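Local coordinates for protein SusD homolog (Bacteroides thetaiotaomicron VPI-5482, PDB 3IHV) that probably binds carbohydrate at the outer membrane of a gut bacterium as a member of the SusD family, at residues Ala83-Ile88 with Phe129-Arg134; Arg133-Val138 with Pro517-Asp522; Asn248-Thr253 with Gln374-Thr379. All coordinates share one frame; numbering follows the deposited sequence.

Contact 1: Ala83-Ile88 with Phe129-Arg134; sequences ALYTGI and FELVRR. With EDO (1,2-ethanediol), chain K.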
# COMPACT_ATOMS: atom_id res chain seq x y z
N ALA A 83 -5.77 12.09 10.19
CA ALA A 83 -6.48 10.80 10.16
C ALA A 83 -5.69 9.71 10.88
O ALA A 83 -6.26 8.89 11.63
CB ALA A 83 -6.80 10.37 8.70
N LEU A 84 -4.37 9.68 10.70
CA LEU A 84 -3.54 8.69 11.40
C LEU A 84 -3.67 8.89 12.88
O LEU A 84 -3.84 7.93 13.65
CB LEU A 84 -2.07 8.79 10.93
CG LEU A 84 -1.86 8.22 9.51
CD1 LEU A 84 -0.52 8.71 8.80
CD2 LEU A 84 -1.92 6.64 9.55
N TYR A 85 -3.55 10.15 13.33
CA TYR A 85 -3.68 10.43 14.77
C TYR A 85 -5.08 10.12 15.31
O TYR A 85 -5.23 9.74 16.46
CB TYR A 85 -3.18 11.85 15.11
CG TYR A 85 -1.66 11.86 15.25
CD1 TYR A 85 -1.05 11.24 16.34
CD2 TYR A 85 -0.84 12.43 14.29
CE1 TYR A 85 0.33 11.18 16.47
CE2 TYR A 85 0.55 12.38 14.41
CZ TYR A 85 1.12 11.78 15.51
OH TYR A 85 2.48 11.74 15.66
N THR A 86 -6.10 10.23 14.46
CA THR A 86 -7.45 9.84 14.86
C THR A 86 -7.49 8.32 15.06
O THR A 86 -8.08 7.82 16.02
CB THR A 86 -8.48 10.30 13.82
OG1 THR A 86 -8.58 11.74 13.85
CG2 THR A 86 -9.85 9.72 14.09
N GLY A 87 -6.90 7.59 14.12
CA GLY A 87 -6.81 6.14 14.24
C GLY A 87 -6.15 5.76 15.54
O GLY A 87 -6.64 4.88 16.26
N ILE A 88 -5.03 6.42 15.83
CA ILE A 88 -4.26 6.20 17.07
C ILE A 88 -5.11 6.51 18.30
O ILE A 88 -5.09 5.72 19.26
CB ILE A 88 -2.94 6.98 17.02
CG1 ILE A 88 -2.03 6.34 15.97
CG2 ILE A 88 -2.21 7.04 18.39
CD1 ILE A 88 -0.85 7.20 15.45
N PHE A 129 3.44 3.19 11.89
CA PHE A 129 4.38 2.86 10.83
C PHE A 129 4.23 3.85 9.70
O PHE A 129 5.23 4.33 9.17
CB PHE A 129 4.14 1.42 10.33
CG PHE A 129 5.10 0.98 9.23
CD1 PHE A 129 6.46 1.23 9.32
CD2 PHE A 129 4.66 0.25 8.17
CE1 PHE A 129 7.34 0.83 8.36
CE2 PHE A 129 5.57 -0.17 7.18
CZ PHE A 129 6.91 0.10 7.31
N GLU A 130 2.99 4.10 9.26
CA GLU A 130 2.75 5.09 8.22
C GLU A 130 3.29 6.45 8.63
O GLU A 130 3.93 7.13 7.82
CB GLU A 130 1.27 5.22 7.83
CG GLU A 130 0.68 3.99 7.15
CD GLU A 130 1.05 3.84 5.66
OE1 GLU A 130 2.13 4.33 5.25
OE2 GLU A 130 0.27 3.21 4.90
N LEU A 131 3.02 6.85 9.86
CA LEU A 131 3.49 8.16 10.34
C LEU A 131 5.00 8.23 10.30
O LEU A 131 5.59 9.17 9.76
CB LEU A 131 3.03 8.47 11.77
CG LEU A 131 1.60 8.96 11.98
CD1 LEU A 131 1.24 8.99 13.48
CD2 LEU A 131 1.44 10.36 11.33
N VAL A 132 5.65 7.24 10.88
CA VAL A 132 7.09 7.33 10.96
C VAL A 132 7.78 7.24 9.58
O VAL A 132 8.76 7.96 9.34
CB VAL A 132 7.70 6.31 11.96
CG1 VAL A 132 7.74 4.85 11.37
CG2 VAL A 132 9.08 6.76 12.39
N ARG A 133 7.30 6.38 8.69
CA ARG A 133 7.99 6.24 7.42
C ARG A 133 7.70 7.43 6.51
O ARG A 133 8.56 7.80 5.70
CB ARG A 133 7.68 4.90 6.71
CG ARG A 133 6.30 4.78 6.09
CD ARG A 133 6.08 3.35 5.67
NE ARG A 133 4.81 3.15 5.00
CZ ARG A 133 4.58 2.22 4.10
NH1 ARG A 133 5.55 1.44 3.68
NH2 ARG A 133 3.39 2.11 3.57
N ARG A 134 6.51 8.02 6.59
CA ARG A 134 6.15 9.11 5.70
C ARG A 134 6.54 10.50 6.19
O ARG A 134 6.84 11.39 5.38
CB ARG A 134 4.64 9.07 5.36
CG ARG A 134 4.26 7.79 4.64
CD ARG A 134 2.78 7.71 4.28
NE ARG A 134 2.53 6.54 3.48
CZ ARG A 134 2.69 6.45 2.15
NH1 ARG A 134 3.09 7.48 1.40
NH2 ARG A 134 2.45 5.28 1.57
C1 EDO K . -7.60 13.57 18.10
O1 EDO K . -6.67 13.01 17.18
C2 EDO K . -8.90 12.79 18.04
O2 EDO K . -9.37 12.69 16.69
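Glu130 OE1 is gripped by three N-H donors, two from Arg133 and one from Arg134, while Glu130 CB lies 3.9 Å from Leu84 CD2 across the contact. The glutamate chain bends at chi2 (-78°), which carries OE1 on toward the C-terminal end of its own helix. Arg133 holds Glu130 OE1 side-on through NE and NH2, with NE at 2.9 Å. Arg134 NE reaches Glu130 OE1 at 2.9 Å as well. All three meet OE1 from above the carboxylate plane, while Tyr37 OH takes OE2.

The contact itself turns on Leu131. Leu131 CD2 packs on Leu84 CD1 at 3.6 Å as the two leucines slide past each other in opposite directions. Leu131 CD1 sits over one face of the Tyr85 ring, a CH-pi contact 3.7 Å from the centroid. Leu131 CD1 also meets Ile88 CD1 tip to tip at 3.4 Å, tighter than usual for two methyls. The Tyr85 hydroxyl bonds to Val139 O, which helps fix the ring under that methyl.

Helices 75-101 and 107-135 are joined here at a buried, roughly antiparallel face (146° between segments). No hydrogen bond or salt bridge crosses it: the chemistry implies apolar cohesion, with the buried carboxylate probably kept ionised by its two arginines.

Contact 2: Arg133-Val138 with Pro517-Asp522; sequences RRFGNV and PIPQRD. With EDO (1,2-ethanediol), chain J; EDO (1,2-ethanediol), chain I.
Phe135 and Ile518 meet because each turns its side chain to lie beside its own backbone N: the phenylalanine CG stands anti to the carbonyl carbon (chi1 -65°), and so does the isoleucine CG1 (chi1 -58°). A second turn in Ile518 (chi2 -55°) then brings CD1 up against the chain just past the end of helix 107-135.

Ile518 CD1 lies 3.4 Å from Asn137 O. The same methyl is 3.8 Å from Phe135 O, if Ile518 CD1 is followed on to the next carbonyl, and Phe135 CB is a little further off. Both carbonyls have polar partners of their own. Phe135 O accepts from Asn137 N at 2.8 Å and from Asn532 ND2, while Asn137 O accepts from Gln156 NE2, so the methyl covers oxygens that are already bonded.

The Phe135 ring is met at its edge, near its plane, by Pro517 O, which is 3.3 Å from Phe135 CE1 and about as far from Phe135 CD1. The polarised C-H bonds of the rim suit a carbonyl oxygen there. Phe135 CE1 also touches Pro519 CD at 4.2 Å, the two side chains crossing at about a right angle. Trp81, from helix 75-101, meets the Phe135 ring edge-to-face and packs on Pro519 as well.

The arrangement joins a helix end to a helix start. Gly136 leaves the first helix with positive phi, and Pro519 occupies the N-cap position of helix 520-525. In this largely helical SusD-family protein, the end of helix 107-135 thus packs, in a buried junction, on the C-terminal segment that leads into helix 520-525.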
# COMPACT_ATOMS: atom_id res chain seq x y z
N ARG A 133 7.30 6.38 8.69
CA ARG A 133 7.99 6.24 7.42
C ARG A 133 7.70 7.43 6.51
O ARG A 133 8.56 7.80 5.70
CB ARG A 133 7.68 4.90 6.71
CG ARG A 133 6.30 4.78 6.09
CD ARG A 133 6.08 3.35 5.67
NE ARG A 133 4.81 3.15 5.00
CZ ARG A 133 4.58 2.22 4.10
NH1 ARG A 133 5.55 1.44 3.68
NH2 ARG A 133 3.39 2.11 3.57
N ARG A 134 6.51 8.02 6.59
CA ARG A 134 6.15 9.11 5.70
C ARG A 134 6.54 10.50 6.19
O ARG A 134 6.84 11.39 5.38
CB ARG A 134 4.64 9.07 5.36
CG ARG A 134 4.26 7.79 4.64
CD ARG A 134 2.78 7.71 4.28
NE ARG A 134 2.53 6.54 3.48
CZ ARG A 134 2.69 6.45 2.15
NH1 ARG A 134 3.09 7.48 1.40
NH2 ARG A 134 2.45 5.28 1.57
N PHE A 135 6.52 10.69 7.52
CA PHE A 135 6.79 11.96 8.15
C PHE A 135 8.08 12.02 8.94
O PHE A 135 8.50 13.10 9.32
CB PHE A 135 5.62 12.39 9.03
CG PHE A 135 4.34 12.66 8.26
CD1 PHE A 135 4.11 13.92 7.69
CD2 PHE A 135 3.36 11.69 8.11
CE1 PHE A 135 2.92 14.21 6.99
CE2 PHE A 135 2.18 11.99 7.43
CZ PHE A 135 1.97 13.23 6.87
N GLY A 136 8.65 10.86 9.27
CA GLY A 136 9.98 10.82 9.89
C GLY A 136 10.11 11.16 11.36
O GLY A 136 10.73 10.42 12.11
N ASN A 137 9.59 12.32 11.75
CA ASN A 137 9.74 12.89 13.08
C ASN A 137 8.36 13.21 13.64
O ASN A 137 7.82 14.29 13.40
CB ASN A 137 10.59 14.13 12.90
CG ASN A 137 11.94 13.78 12.37
OD1 ASN A 137 12.73 13.20 13.10
ND2 ASN A 137 12.20 14.03 11.07
N VAL A 138 7.83 12.27 14.41
CA VAL A 138 6.44 12.33 14.79
C VAL A 138 6.30 12.23 16.32
O VAL A 138 7.26 11.90 17.05
CB VAL A 138 5.63 11.24 14.04
CG1 VAL A 138 5.78 11.40 12.43
CG2 VAL A 138 5.94 9.83 14.57
N PRO A 517 6.38 16.89 4.52
CA PRO A 517 6.59 17.86 5.56
C PRO A 517 5.67 17.60 6.74
O PRO A 517 4.61 17.00 6.58
CB PRO A 517 6.15 19.18 4.90
CG PRO A 517 5.04 18.74 3.91
CD PRO A 517 5.55 17.40 3.42
N ILE A 518 6.05 18.09 7.91
CA ILE A 518 5.16 18.10 9.05
C ILE A 518 4.13 19.16 8.61
O ILE A 518 4.53 20.20 8.13
CB ILE A 518 5.87 18.57 10.31
CG1 ILE A 518 7.09 17.68 10.61
CG2 ILE A 518 4.87 18.62 11.47
CD1 ILE A 518 6.84 16.18 10.71
N PRO A 519 2.82 18.88 8.71
CA PRO A 519 1.87 19.88 8.21
C PRO A 519 2.06 21.26 8.84
O PRO A 519 2.30 21.39 10.05
CB PRO A 519 0.50 19.29 8.55
CG PRO A 519 0.73 17.82 8.68
CD PRO A 519 2.15 17.67 9.21
N GLN A 520 1.95 22.28 8.02
CA GLN A 520 2.17 23.63 8.52
C GLN A 520 1.23 23.98 9.67
O GLN A 520 1.63 24.64 10.61
CB GLN A 520 1.99 24.65 7.40
CG GLN A 520 2.46 26.04 7.80
CD GLN A 520 3.95 26.07 8.10
OE1 GLN A 520 4.75 25.54 7.34
NE2 GLN A 520 4.32 26.69 9.24
N ARG A 521 -0.03 23.54 9.58
CA ARG A 521 -0.99 23.81 10.64
C ARG A 521 -0.47 23.31 11.97
O ARG A 521 -0.60 23.99 12.98
CB ARG A 521 -2.33 23.13 10.37
CG ARG A 521 -3.37 23.35 11.50
CD ARG A 521 -4.57 22.37 11.42
NE ARG A 521 -5.32 22.29 12.70
CZ ARG A 521 -5.15 21.38 13.67
NH1 ARG A 521 -4.25 20.39 13.59
NH2 ARG A 521 -5.92 21.45 14.76
N ASP A 522 0.11 22.12 11.98
CA ASP A 522 0.66 21.53 13.20
C ASP A 522 1.94 22.19 13.65
O ASP A 522 2.15 22.41 14.84
CB ASP A 522 0.77 20.01 13.05
CG ASP A 522 -0.57 19.39 12.73
OD1 ASP A 522 -1.33 19.12 13.68
OD2 ASP A 522 -0.95 19.29 11.56
C1 EDO J . -1.61 20.26 17.04
O1 EDO J . -1.06 19.16 16.28
C2 EDO J . -3.05 19.96 17.41
O2 EDO J . -3.12 18.65 17.96
C1 EDO I . -0.73 15.99 17.22
O1 EDO I . -1.89 15.72 16.46
C2 EDO I . 0.47 15.95 16.32
O2 EDO I . 0.70 17.24 15.74

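Contact 3: Asn248-Thr253 with Gln374-Thr379; sequences NTCNGT and QKYVTT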
# COMPACT_ATOMS: atom_id res chain seq x y z
N ASN A 248 -10.57 -11.39 -6.90
CA ASN A 248 -11.00 -11.37 -5.51
C ASN A 248 -11.18 -9.97 -4.93
O ASN A 248 -12.23 -9.64 -4.38
CB ASN A 248 -10.01 -12.13 -4.61
CG ASN A 248 -10.03 -13.62 -4.81
OD1 ASN A 248 -10.90 -14.18 -5.48
ND2 ASN A 248 -9.09 -14.30 -4.13
N THR A 249 -10.15 -9.15 -5.08
CA THR A 249 -10.18 -7.82 -4.47
C THR A 249 -11.25 -6.89 -5.10
O THR A 249 -11.78 -6.02 -4.41
CB THR A 249 -8.77 -7.19 -4.46
OG1 THR A 249 -8.66 -6.27 -3.36
CG2 THR A 249 -8.47 -6.50 -5.80
N CYS A 250 -11.58 -7.12 -6.37
CA CYS A 250 -12.60 -6.33 -7.06
C CYS A 250 -14.00 -6.84 -6.77
O CYS A 250 -14.97 -6.17 -7.13
CB CYS A 250 -12.40 -6.35 -8.58
SG CYS A 250 -10.94 -5.43 -9.11
N ASN A 251 -14.13 -8.03 -6.18
CA ASN A 251 -15.44 -8.58 -5.86
C ASN A 251 -15.72 -8.86 -4.40
O ASN A 251 -16.62 -9.66 -4.09
CB ASN A 251 -15.66 -9.82 -6.68
CG ASN A 251 -15.91 -9.48 -8.10
OD1 ASN A 251 -16.99 -8.99 -8.44
ND2 ASN A 251 -14.91 -9.69 -8.93
N GLY A 252 -14.96 -8.23 -3.51
CA GLY A 252 -15.20 -8.37 -2.08
C GLY A 252 -15.07 -9.79 -1.58
O GLY A 252 -15.82 -10.20 -0.71
N THR A 253 -14.16 -10.53 -2.19
CA THR A 253 -13.92 -11.93 -1.84
C THR A 253 -12.69 -12.02 -0.96
O THR A 253 -11.56 -11.75 -1.40
CB THR A 253 -13.71 -12.78 -3.05
OG1 THR A 253 -14.90 -12.71 -3.83
CG2 THR A 253 -13.49 -14.27 -2.68
N GLN A 374 -14.50 -2.99 -15.23
CA GLN A 374 -15.24 -3.56 -16.33
C GLN A 374 -14.87 -5.03 -16.53
O GLN A 374 -15.73 -5.86 -16.76
CB GLN A 374 -14.94 -2.77 -17.59
CG GLN A 374 -15.54 -3.31 -18.86
CD GLN A 374 -17.05 -3.15 -18.94
OE1 GLN A 374 -17.64 -2.20 -18.39
NE2 GLN A 374 -17.66 -4.03 -19.69
N LYS A 375 -13.58 -5.32 -16.42
CA LYS A 375 -13.10 -6.68 -16.53
C LYS A 375 -13.51 -7.60 -15.36
O LYS A 375 -13.93 -8.73 -15.59
CB LYS A 375 -11.56 -6.70 -16.59
CG LYS A 375 -10.98 -8.11 -16.80
CD LYS A 375 -9.46 -8.13 -16.82
CE LYS A 375 -8.95 -9.51 -17.20
NZ LYS A 375 -7.48 -9.59 -16.97
N TYR A 376 -13.37 -7.13 -14.13
CA TYR A 376 -13.54 -8.00 -12.97
C TYR A 376 -14.86 -8.02 -12.20
O TYR A 376 -15.21 -9.06 -11.66
CB TYR A 376 -12.40 -7.73 -11.98
CG TYR A 376 -11.03 -8.14 -12.49
CD1 TYR A 376 -10.77 -9.46 -12.86
CD2 TYR A 376 -9.99 -7.26 -12.52
CE1 TYR A 376 -9.53 -9.85 -13.29
CE2 TYR A 376 -8.74 -7.64 -12.95
CZ TYR A 376 -8.51 -8.93 -13.33
OH TYR A 376 -7.27 -9.32 -13.78
N VAL A 377 -15.57 -6.90 -12.13
CA VAL A 377 -16.74 -6.84 -11.26
C VAL A 377 -17.92 -7.58 -11.85
O VAL A 377 -18.36 -7.26 -12.94
CB VAL A 377 -17.05 -5.39 -10.87
CG1 VAL A 377 -18.31 -5.33 -10.00
CG2 VAL A 377 -15.90 -4.86 -10.10
N THR A 378 -18.38 -8.61 -11.15
CA THR A 378 -19.46 -9.47 -11.67
C THR A 378 -20.85 -9.00 -11.29
O THR A 378 -21.87 -9.53 -11.81
CB THR A 378 -19.30 -10.91 -11.13
OG1 THR A 378 -19.36 -10.89 -9.70
CG2 THR A 378 -17.97 -11.49 -11.56
N THR A 379 -20.94 -8.04 -10.37
CA THR A 379 -22.23 -7.60 -9.87
C THR A 379 -22.52 -6.12 -10.06
O THR A 379 -21.62 -5.30 -10.18
CB THR A 379 -22.34 -7.91 -8.42
OG1 THR A 379 -21.30 -7.23 -7.70
CG2 THR A 379 -22.21 -9.42 -8.23
O HOH W 1 -18.85 -8.01 -6.97
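Asn251 reaches across to the backbone of Tyr376-Thr378 and so bridges, in this SusD-family fold, the loops that follow helices 242-250 and 373-376, near the ends of both. The place lies close to a metal site: the backbone of the preceding Thr249 bonds to that of Asn391, a ligand of a bound sodium ion. From CB the chain turns so that CG lies anti to the carbonyl carbon (chi1 -73°). Asn251 CG comes 3.7 Å from Tyr376 O, and beyond it the amide divides its work. Asn251 ND2 gives a nearly straight bond to Tyr376 O at 2.8 Å, within its own amide plane but from above that of the carbonyl; it also bonds back to Lys247 O. Asn251 OD1 receives Thr378 N at 3.1 Å, in the carbonyl plane and on a lone pair. Thr378 OG1 reaches Asn251 OD1 at 3.3 Å from above that plane. With an alanine here, Tyr376 O and Thr378 N would probably lose these mates and the 377-379 loop would be less firmly fixed.

Beside this polar bridge the packing is mostly apolar. Cys250 CB lies on Tyr376 CB at 3.7 Å, the cysteine SG approaching the tyrosine ring obliquely. Val377 CG2 is 4.1 Å from Cys250 CB. At the exposed end, a water donates to Asn251 OD1 at 2.6 Å and sits 2.7 Å from Thr379 OG1.

Overall arrangement
From the N terminus, contact 1 closes first, folding helix 107-135 back on helix 75-101 across 40 mostly helical residues. Contact 2 begins where contact 1 ends, sharing Arg133 and Arg134, and closes a loop of nearly 380 residues by bringing the C-terminal part back to the end of helix 107-135. Contact 3, in series with contact 1, is nested inside that long loop and ties the ends of helices 242-250 and 373-376. Contacts 1 and 2 touch, Val138 packing on both Tyr85 and Leu131. Contact 3 lies on the opposite side of the chain's centre, its own centre about 29 Å from that of contact 1 and 36 Å from that of contact 2.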